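Putative oxidoreductase (Pseudomonas putida, PDB 3L6D) probably acts as an NADP-dependent oxidoreductase, with a Rossmann-type cofactor domain joined to an all-helical domain resembling that of reductive aminases. Local coordinates at residues V194-R199 with Q254-Q259; A240-H245 with R275-G280; D247-I252 with D267-V272. All blocks are in the same frame, centred on the assembly; numbering follows the deposited sequence.

Contact 1: residues V194-R199 with Q254-Q259; sequences VGAGDR and QSLHAQ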
loop_
_atom_site.group_PDB
_atom_site.type_symbol
_atom_site.label_atom_id
_atom_site.label_comp_id
_atom_site.label_asym_id
_atom_site.label_seq_id
_atom_site.Cartn_x
_atom_site.Cartn_y
_atom_site.Cartn_z
ATOM N N VAL B 194 6.038 -11.164 -2.924
ATOM C CA VAL B 194 5.926 -11.954 -4.160
ATOM C C VAL B 194 7.164 -12.858 -4.401
ATOM O O VAL B 194 7.047 -14.055 -4.710
ATOM C CB VAL B 194 5.644 -11.041 -5.384
ATOM C CG1 VAL B 194 5.779 -11.828 -6.697
ATOM C CG2 VAL B 194 4.234 -10.472 -5.296
ATOM N N GLY B 195 8.351 -12.276 -4.243
ATOM C CA GLY B 195 9.593 -13.031 -4.376
ATOM C C GLY B 195 9.656 -14.144 -3.354
ATOM O O GLY B 195 10.113 -15.245 -3.661
ATOM N N ALA B 196 9.202 -13.858 -2.138
ATOM C CA ALA B 196 9.161 -14.856 -1.064
ATOM C C ALA B 196 8.197 -15.992 -1.417
ATOM O O ALA B 196 8.486 -17.172 -1.131
ATOM C CB ALA B 196 8.776 -14.220 0.283
ATOM N N GLY B 197 7.087 -15.648 -2.075
ATOM C CA GLY B 197 6.137 -16.656 -2.579
ATOM C C GLY B 197 6.816 -17.684 -3.480
ATOM O O GLY B 197 6.550 -18.887 -3.386
ATOM N N ASP B 198 7.713 -17.211 -4.349
ATOM C CA ASP B 198 8.482 -18.091 -5.233
ATOM C C ASP B 198 9.232 -19.184 -4.488
ATOM O O ASP B 198 9.239 -20.363 -4.912
ATOM C CB ASP B 198 9.448 -17.275 -6.083
ATOM C CG ASP B 198 10.368 -18.141 -6.898
ATOM O OD1 ASP B 198 9.958 -18.535 -8.000
ATOM O OD2 ASP B 198 11.485 -18.443 -6.420
ATOM N N ARG B 199 9.862 -18.812 -3.381
ATOM C CA ARG B 199 10.632 -19.776 -2.600
ATOM C C ARG B 199 9.726 -20.826 -1.947
ATOM O O ARG B 199 10.192 -21.887 -1.517
ATOM C CB ARG B 199 11.507 -19.068 -1.554
ATOM C CG ARG B 199 12.805 -18.428 -2.095
ATOM C CD ARG B 199 13.889 -18.463 -1.011
ATOM N NE ARG B 199 15.258 -18.278 -1.506
ATOM C CZ ARG B 199 15.925 -17.123 -1.502
ATOM N NH1 ARG B 199 15.368 -16.004 -1.031
ATOM N NH2 ARG B 199 17.165 -17.078 -1.970
ATOM N N GLN B 254 9.224 -16.123 11.129
ATOM C CA GLN B 254 9.789 -17.428 11.405
ATOM C C GLN B 254 9.508 -18.443 10.268
ATOM O O GLN B 254 10.421 -19.196 9.861
ATOM C CB GLN B 254 9.303 -17.906 12.766
ATOM C CG GLN B 254 10.164 -18.932 13.401
ATOM C CD GLN B 254 9.422 -20.224 13.561
ATOM O OE1 GLN B 254 9.705 -21.206 12.868
ATOM N NE2 GLN B 254 8.448 -20.241 14.483
ATOM N N SER B 255 8.276 -18.439 9.738
ATOM C CA SER B 255 7.933 -19.273 8.574
ATOM C C SER B 255 8.752 -18.862 7.360
ATOM O O SER B 255 9.134 -19.697 6.539
ATOM C CB SER B 255 6.460 -19.141 8.230
ATOM O OG SER B 255 5.688 -19.227 9.398
ATOM N N LEU B 256 8.987 -17.564 7.233
ATOM C CA LEU B 256 9.805 -17.053 6.143
ATOM C C LEU B 256 11.259 -17.517 6.321
ATOM O O LEU B 256 11.892 -17.992 5.371
ATOM C CB LEU B 256 9.719 -15.525 6.058
ATOM C CG LEU B 256 8.391 -14.859 5.642
ATOM C CD1 LEU B 256 8.538 -13.359 5.666
ATOM C CD2 LEU B 256 7.873 -15.346 4.297
ATOM N N HIS B 257 11.780 -17.374 7.532
ATOM C CA HIS B 257 13.143 -17.845 7.840
ATOM C C HIS B 257 13.306 -19.364 7.612
ATOM O O HIS B 257 14.261 -19.782 6.949
ATOM C CB HIS B 257 13.570 -17.423 9.267
ATOM C CG HIS B 257 13.988 -15.977 9.384
ATOM N ND1 HIS B 257 15.122 -15.579 10.070
ATOM C CD2 HIS B 257 13.427 -14.839 8.897
ATOM C CE1 HIS B 257 15.236 -14.261 10.004
ATOM N NE2 HIS B 257 14.217 -13.788 9.303
ATOM N N ALA B 258 12.378 -20.175 8.136
ATOM C CA ALA B 258 12.404 -21.634 7.895
ATOM C C ALA B 258 12.431 -21.988 6.395
ATOM O O ALA B 258 13.065 -22.957 6.002
ATOM C CB ALA B 258 11.244 -22.363 8.610
ATOM N N GLN B 259 11.756 -21.201 5.561
ATOM C CA GLN B 259 11.756 -21.482 4.120
ATOM C C GLN B 259 13.061 -21.029 3.471
ATOM O O GLN B 259 13.332 -21.359 2.304
ATOM C CB GLN B 259 10.505 -20.882 3.438
ATOM C CG GLN B 259 10.197 -21.348 1.991
ATOM C CD GLN B 259 9.912 -22.866 1.823
ATOM O OE1 GLN B 259 9.586 -23.557 2.782
ATOM N NE2 GLN B 259 10.049 -23.371 0.578
#
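The carboxamide of Gln-259 reaches across to the backbone of Arg-199, giving the one hydrogen bond between 194-199 and 254-259. Its NE2 lies 2.6 Å from Arg-199 O, and the bond is fairly straight, with an N-H...O angle of 159°. The oxygen lies close to the amide plane of Gln-259, whereas NE2 approaches the Arg-199 carbonyl tilted by 28° from that carbonyl's own plane. With CG anti to the backbone N (chi1 -167°), the glutamine chain heads for the arginine helix. Gln-259 CG itself lies 3.5 Å from Arg-199 O, and the turn about CB-CG folds the amide back so that CD is equally close and NE2 makes the bond. The arginine side chain starts out toward Gln-259, its CB 4.4 Å from Gln-259 CG, but its guanidinium end runs away from the glutamine, and the residue also packs on Phe-293 of the second subunit.

One turn earlier the contact is purely apolar. Ala-196 CB points at the partner helix and meets the CD2 branch of Leu-256 at 4.3 Å, a loose touch that the leucine makes with its tip. Leu-256 also packs on Val-261 and Thr-263 and on Thr-177 of the second subunit.

Together the two touches form a small helix-helix contact between the C-terminal parts of helices 169-199 and 242-259, within the all-helical, reductive aminase-like domain of a dimeric protein.

Contact 2: residues A240-H245 with R275-G280; sequences ARLDVH and RAAAMG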
loop_
_atom_site.group_PDB
_atom_site.type_symbol
_atom_site.label_atom_id
_atom_site.label_comp_id
_atom_site.label_asym_id
_atom_site.label_seq_id
_atom_site.Cartn_x
_atom_site.Cartn_y
_atom_site.Cartn_z
ATOM N N ALA B 240 -6.929 -3.634 17.523
ATOM C CA ALA B 240 -5.712 -4.109 16.941
ATOM C C ALA B 240 -4.518 -3.862 17.828
ATOM O O ALA B 240 -3.783 -2.960 17.562
ATOM C CB ALA B 240 -5.522 -3.458 15.644
ATOM N N ARG B 241 -4.334 -4.629 18.880
ATOM C CA ARG B 241 -3.239 -4.384 19.790
ATOM C C ARG B 241 -1.883 -4.501 19.158
ATOM O O ARG B 241 -1.618 -5.383 18.417
ATOM C CB ARG B 241 -3.308 -5.338 20.976
ATOM C CG ARG B 241 -4.414 -5.038 21.914
ATOM C CD ARG B 241 -4.429 -5.971 23.085
ATOM N NE ARG B 241 -3.164 -6.009 23.778
ATOM C CZ ARG B 241 -3.022 -5.697 25.046
ATOM N NH1 ARG B 241 -4.071 -5.305 25.739
ATOM N NH2 ARG B 241 -1.839 -5.766 25.612
ATOM N N LEU B 242 -1.009 -3.600 19.513
ATOM C CA LEU B 242 0.354 -3.653 19.024
ATOM C C LEU B 242 1.071 -4.948 19.452
ATOM O O LEU B 242 1.756 -5.553 18.622
ATOM C CB LEU B 242 1.122 -2.402 19.438
ATOM C CG LEU B 242 2.468 -2.191 18.753
ATOM C CD1 LEU B 242 2.642 -0.741 18.425
ATOM C CD2 LEU B 242 3.597 -2.700 19.665
ATOM N N ASP B 243 0.915 -5.381 20.704
ATOM C CA ASP B 243 1.637 -6.576 21.156
ATOM C C ASP B 243 1.198 -7.844 20.438
ATOM O O ASP B 243 2.026 -8.666 20.109
ATOM C CB ASP B 243 1.641 -6.775 22.692
ATOM C CG ASP B 243 0.246 -6.810 23.314
ATOM O OD1 ASP B 243 0.198 -6.706 24.550
ATOM O OD2 ASP B 243 -0.790 -6.929 22.624
ATOM N N VAL B 244 -0.104 -7.958 20.187
ATOM C CA VAL B 244 -0.684 -9.016 19.353
ATOM C C VAL B 244 -0.092 -9.021 17.933
ATOM O O VAL B 244 0.269 -10.078 17.394
ATOM C CB VAL B 244 -2.242 -8.872 19.299
ATOM C CG1 VAL B 244 -2.846 -9.893 18.359
ATOM C CG2 VAL B 244 -2.832 -9.016 20.723
ATOM N N HIS B 245 0.036 -7.838 17.337
ATOM C CA HIS B 245 0.685 -7.728 16.029
ATOM C C HIS B 245 2.144 -8.137 16.105
ATOM O O HIS B 245 2.627 -8.851 15.225
ATOM C CB HIS B 245 0.553 -6.312 15.433
ATOM C CG HIS B 245 -0.800 -6.015 14.854
ATOM N ND1 HIS B 245 -1.912 -5.794 15.635
ATOM C CD2 HIS B 245 -1.214 -5.889 13.570
ATOM C CE1 HIS B 245 -2.954 -5.543 14.859
ATOM N NE2 HIS B 245 -2.557 -5.594 13.600
ATOM N N ARG B 275 10.326 -3.250 18.843
ATOM C CA ARG B 275 10.821 -2.108 19.607
ATOM C C ARG B 275 9.720 -1.191 20.198
ATOM O O ARG B 275 9.818 -0.789 21.366
ATOM C CB ARG B 275 11.815 -1.285 18.796
ATOM C CG ARG B 275 12.699 -0.418 19.678
ATOM C CD ARG B 275 13.440 0.583 18.857
ATOM N NE ARG B 275 12.528 1.588 18.345
ATOM C CZ ARG B 275 12.660 2.889 18.550
ATOM N NH1 ARG B 275 13.688 3.345 19.246
ATOM N NH2 ARG B 275 11.768 3.723 18.027
ATOM N N ALA B 276 8.686 -0.879 19.414
ATOM C CA ALA B 276 7.513 -0.164 19.930
ATOM C C ALA B 276 6.915 -0.913 21.130
ATOM O O ALA B 276 6.540 -0.291 22.147
ATOM C CB ALA B 276 6.448 0.026 18.831
ATOM N N ALA B 277 6.832 -2.238 21.010
ATOM C CA ALA B 277 6.360 -3.085 22.123
ATOM C C ALA B 277 7.245 -2.916 23.364
ATOM O O ALA B 277 6.734 -2.735 24.469
ATOM C CB ALA B 277 6.289 -4.538 21.705
ATOM N N ALA B 278 8.566 -2.941 23.178
ATOM C CA ALA B 278 9.498 -2.835 24.302
ATOM C C ALA B 278 9.478 -1.427 24.908
ATOM O O ALA B 278 10.013 -1.205 25.990
ATOM C CB ALA B 278 10.918 -3.209 23.856
HETATM N N MSE B 279 8.856 -0.477 24.210
HETATM C CA MSE B 279 8.810 0.903 24.674
HETATM C C MSE B 279 7.543 1.230 25.451
HETATM O O MSE B 279 7.338 2.376 25.833
HETATM C CB MSE B 279 8.959 1.884 23.497
HETATM C CG MSE B 279 10.398 2.123 23.028
HETATM SE SE MSE B 279 10.500 3.284 21.426
HETATM C CE MSE B 279 10.006 5.011 22.249
ATOM N N GLY B 280 6.678 0.246 25.661
ATOM C CA GLY B 280 5.417 0.508 26.349
ATOM C C GLY B 280 4.166 0.639 25.491
ATOM O O GLY B 280 3.061 0.772 26.029
#
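Leu-242 carries the whole apolar contact, straddling two successive alanines of 275-280 with its two methyl branches. CD1 meets Ala-276 CB at 3.9 Å, and CD2 lies 3.8 Å from Ala-277 CB. The leucine CG stands anti to the backbone N (chi1 -168°), which puts the fork on the side of the 275-280 helix. CD2 also comes down on the main chain, 3.5 Å from Ala-277 N, as the small alanine side chains let it approach the helix backbone.

No hydrogen bond spans the two segments; the polar links near the contact are made within 240-245. Arg-241, the N-cap of helix 242-259, grips Asp-243 edge-on in a salt bridge: NE bonds to the syn side of OD2 at 2.8 Å, while NH2 pairs with OD1 at a distance so short that its exact length is doubtful. A carboxylate in the first turn would probably also be stabilised by the helix N-terminus. Arg-241 O takes two bonds from opposite faces of its plane, one from His-245 N and one from His-245 ND1, the latter 2.8 Å long and lying nearly in the imidazole plane. In 275-280, the selenium of Met-279, a selenomethionine, sits 3.6 Å above the centre of the Arg-275 guanidinium.

Gly-280, at positive phi, is the C-prime residue of the Schellman motif that closes helix 264-281. The following chain turns back to bond with the start of helix 242-259, Leu-242 with Gln-284 and Asp-243 with Gly-282. From the second subunit, Tyr-130 bonds His-245 NE2, and Phe-184 on helix 169-199 meets the imidazole.

Contact 3: residues D247-I252 with D267-V272; sequences DAFAHI and DAVCQV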
loop_
_atom_site.group_PDB
_atom_site.type_symbol
_atom_site.label_atom_id
_atom_site.label_comp_id
_atom_site.label_asym_id
_atom_site.label_seq_id
_atom_site.Cartn_x
_atom_site.Cartn_y
_atom_site.Cartn_z
ATOM N N ASP B 247 3.418 -10.322 17.927
ATOM C CA ASP B 247 3.370 -11.808 18.012
ATOM C C ASP B 247 3.173 -12.439 16.642
ATOM O O ASP B 247 3.962 -13.291 16.222
ATOM C CB ASP B 247 2.231 -12.276 18.931
ATOM C CG ASP B 247 2.575 -12.130 20.411
ATOM O OD1 ASP B 247 3.765 -11.874 20.711
ATOM O OD2 ASP B 247 1.659 -12.283 21.267
ATOM N N ALA B 248 2.113 -11.998 15.966
ATOM C CA ALA B 248 1.836 -12.361 14.599
ATOM C C ALA B 248 3.035 -12.112 13.671
ATOM O O ALA B 248 3.349 -12.960 12.833
ATOM C CB ALA B 248 0.621 -11.574 14.107
ATOM N N PHE B 249 3.665 -10.932 13.773
ATOM C CA PHE B 249 4.784 -10.601 12.874
ATOM C C PHE B 249 5.961 -11.580 13.068
ATOM O O PHE B 249 6.524 -12.069 12.095
ATOM C CB PHE B 249 5.265 -9.148 13.050
ATOM C CG PHE B 249 4.245 -8.078 12.628
ATOM C CD1 PHE B 249 2.919 -8.394 12.363
ATOM C CD2 PHE B 249 4.633 -6.725 12.544
ATOM C CE1 PHE B 249 1.982 -7.400 12.024
ATOM C CE2 PHE B 249 3.709 -5.733 12.190
ATOM C CZ PHE B 249 2.373 -6.077 11.921
ATOM N N ALA B 250 6.327 -11.852 14.319
ATOM C CA ALA B 250 7.384 -12.833 14.614
ATOM C C ALA B 250 7.083 -14.230 14.045
ATOM O O ALA B 250 8.006 -14.919 13.590
ATOM C CB ALA B 250 7.664 -12.896 16.117
ATOM N N HIS B 251 5.810 -14.641 14.062
ATOM C CA HIS B 251 5.391 -15.936 13.520
ATOM C C HIS B 251 5.593 -15.954 12.001
ATOM O O HIS B 251 6.104 -16.943 11.440
ATOM C CB HIS B 251 3.907 -16.226 13.829
ATOM C CG HIS B 251 3.633 -16.736 15.224
ATOM N ND1 HIS B 251 4.124 -17.934 15.702
ATOM C CD2 HIS B 251 2.869 -16.225 16.223
ATOM C CE1 HIS B 251 3.697 -18.128 16.940
ATOM N NE2 HIS B 251 2.923 -17.111 17.275
ATOM N N ILE B 252 5.174 -14.867 11.337
ATOM C CA ILE B 252 5.358 -14.727 9.889
ATOM C C ILE B 252 6.857 -14.773 9.562
ATOM O O ILE B 252 7.271 -15.513 8.674
ATOM C CB ILE B 252 4.688 -13.415 9.353
ATOM C CG1 ILE B 252 3.172 -13.537 9.438
ATOM C CG2 ILE B 252 5.110 -13.112 7.896
ATOM C CD1 ILE B 252 2.441 -12.159 9.437
ATOM N N ASP B 267 11.978 -8.029 8.023
ATOM C CA ASP B 267 12.777 -8.080 9.253
ATOM C C ASP B 267 12.783 -6.703 9.917
ATOM O O ASP B 267 12.724 -6.596 11.142
ATOM C CB ASP B 267 14.219 -8.472 8.929
ATOM C CG ASP B 267 14.364 -9.947 8.545
ATOM O OD1 ASP B 267 13.411 -10.721 8.752
ATOM O OD2 ASP B 267 15.446 -10.331 8.046
ATOM N N ALA B 268 12.875 -5.657 9.091
ATOM C CA ALA B 268 12.992 -4.303 9.609
ATOM C C ALA B 268 11.652 -3.914 10.238
ATOM O O ALA B 268 11.601 -3.294 11.307
ATOM C CB ALA B 268 13.380 -3.344 8.496
ATOM N N VAL B 269 10.567 -4.292 9.566
ATOM C CA VAL B 269 9.219 -4.052 10.067
ATOM C C VAL B 269 9.021 -4.732 11.416
ATOM O O VAL B 269 8.434 -4.148 12.330
ATOM C CB VAL B 269 8.194 -4.597 9.053
ATOM C CG1 VAL B 269 6.778 -4.735 9.703
ATOM C CG2 VAL B 269 8.220 -3.722 7.803
ATOM N N CYS B 270 9.492 -5.971 11.537
ATOM C CA CYS B 270 9.449 -6.678 12.833
ATOM C C CYS B 270 10.229 -5.947 13.911
ATOM O O CYS B 270 9.738 -5.792 15.034
ATOM C CB CYS B 270 9.998 -8.098 12.705
ATOM S SG CYS B 270 8.866 -9.134 11.864
ATOM N N GLN B 271 11.429 -5.486 13.546
ATOM C CA GLN B 271 12.295 -4.683 14.442
ATOM C C GLN B 271 11.546 -3.469 14.993
ATOM O O GLN B 271 11.546 -3.232 16.190
ATOM C CB GLN B 271 13.605 -4.259 13.723
ATOM C CG GLN B 271 14.568 -3.422 14.565
ATOM C CD GLN B 271 15.850 -2.990 13.821
ATOM O OE1 GLN B 271 15.982 -3.154 12.596
ATOM N NE2 GLN B 271 16.797 -2.430 14.576
ATOM N N VAL B 272 10.904 -2.708 14.112
ATOM C CA VAL B 272 10.140 -1.534 14.499
ATOM C C VAL B 272 9.024 -1.845 15.510
ATOM O O VAL B 272 8.875 -1.140 16.529
ATOM C CB VAL B 272 9.550 -0.823 13.247
ATOM C CG1 VAL B 272 8.574 0.283 13.650
ATOM C CG2 VAL B 272 10.680 -0.221 12.407
#
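The Phe-249 ring is the flat group of this contact, and Val-269 comes to it obliquely, its CG1 methyl resting 4.1 Å from CE2 and equally far from CD2. The two side chains cross at about a right angle. The ring also meets that of Phe-184 from the second subunit, their planes inclined by about 35°, and touches Phe-266 and Val-273 of its own chain.

The motif is an antiparallel helical hairpin: helices 242-259 and 264-281 follow each other in the chain and pack side by side in the reductive aminase-like domain. Their segments run at 153° to each other, with axes 9.8 Å apart at the closest point. Phe-249 and Cys-270 mark the nearest backbone approach, CA to CA 6.1 Å.

Phe-249 starts toward the partner helix and holds CG anti to its carbonyl carbon (chi1 -66°), which brings the ring across the CG1 methyl of Val-269. Val-269 also packs on Val-265 of the second subunit, so the hydrophobic layer between the helices continues into the dimer interface. Ala-250, next to the ring residue, touches Gln-274.

Cys-270 meets Phe-249 through its sulfur alone, in van der Waals contact rather than a hydrogen bond: its SG stands 3.8 Å from Phe-249 CB and also 3.8 Å from Phe-249 O.

Helix 242-259 runs through all three contacts: contact 2 at its start, contact 3 along its middle and contact 1 at its far end. Contacts 2 and 3 belong to one hairpin, with contact 3 nested inside the loop closed by contact 2 and their centres 11 Å apart. Contacts 1 and 3, with centres 14 Å apart, are tied by a probable hydrogen bond of 3.2 Å between His-257 NE2 and Asp-267 OD1; contacts 1 and 2 do not touch, nearest atoms about 11 Å apart. All reach the second subunit, whose Phe-184 serves both contacts 2 and 3. Their centres lie 29 to 32 Å from the chain's centre, away from the Rossmann-type domain that probably binds NADP.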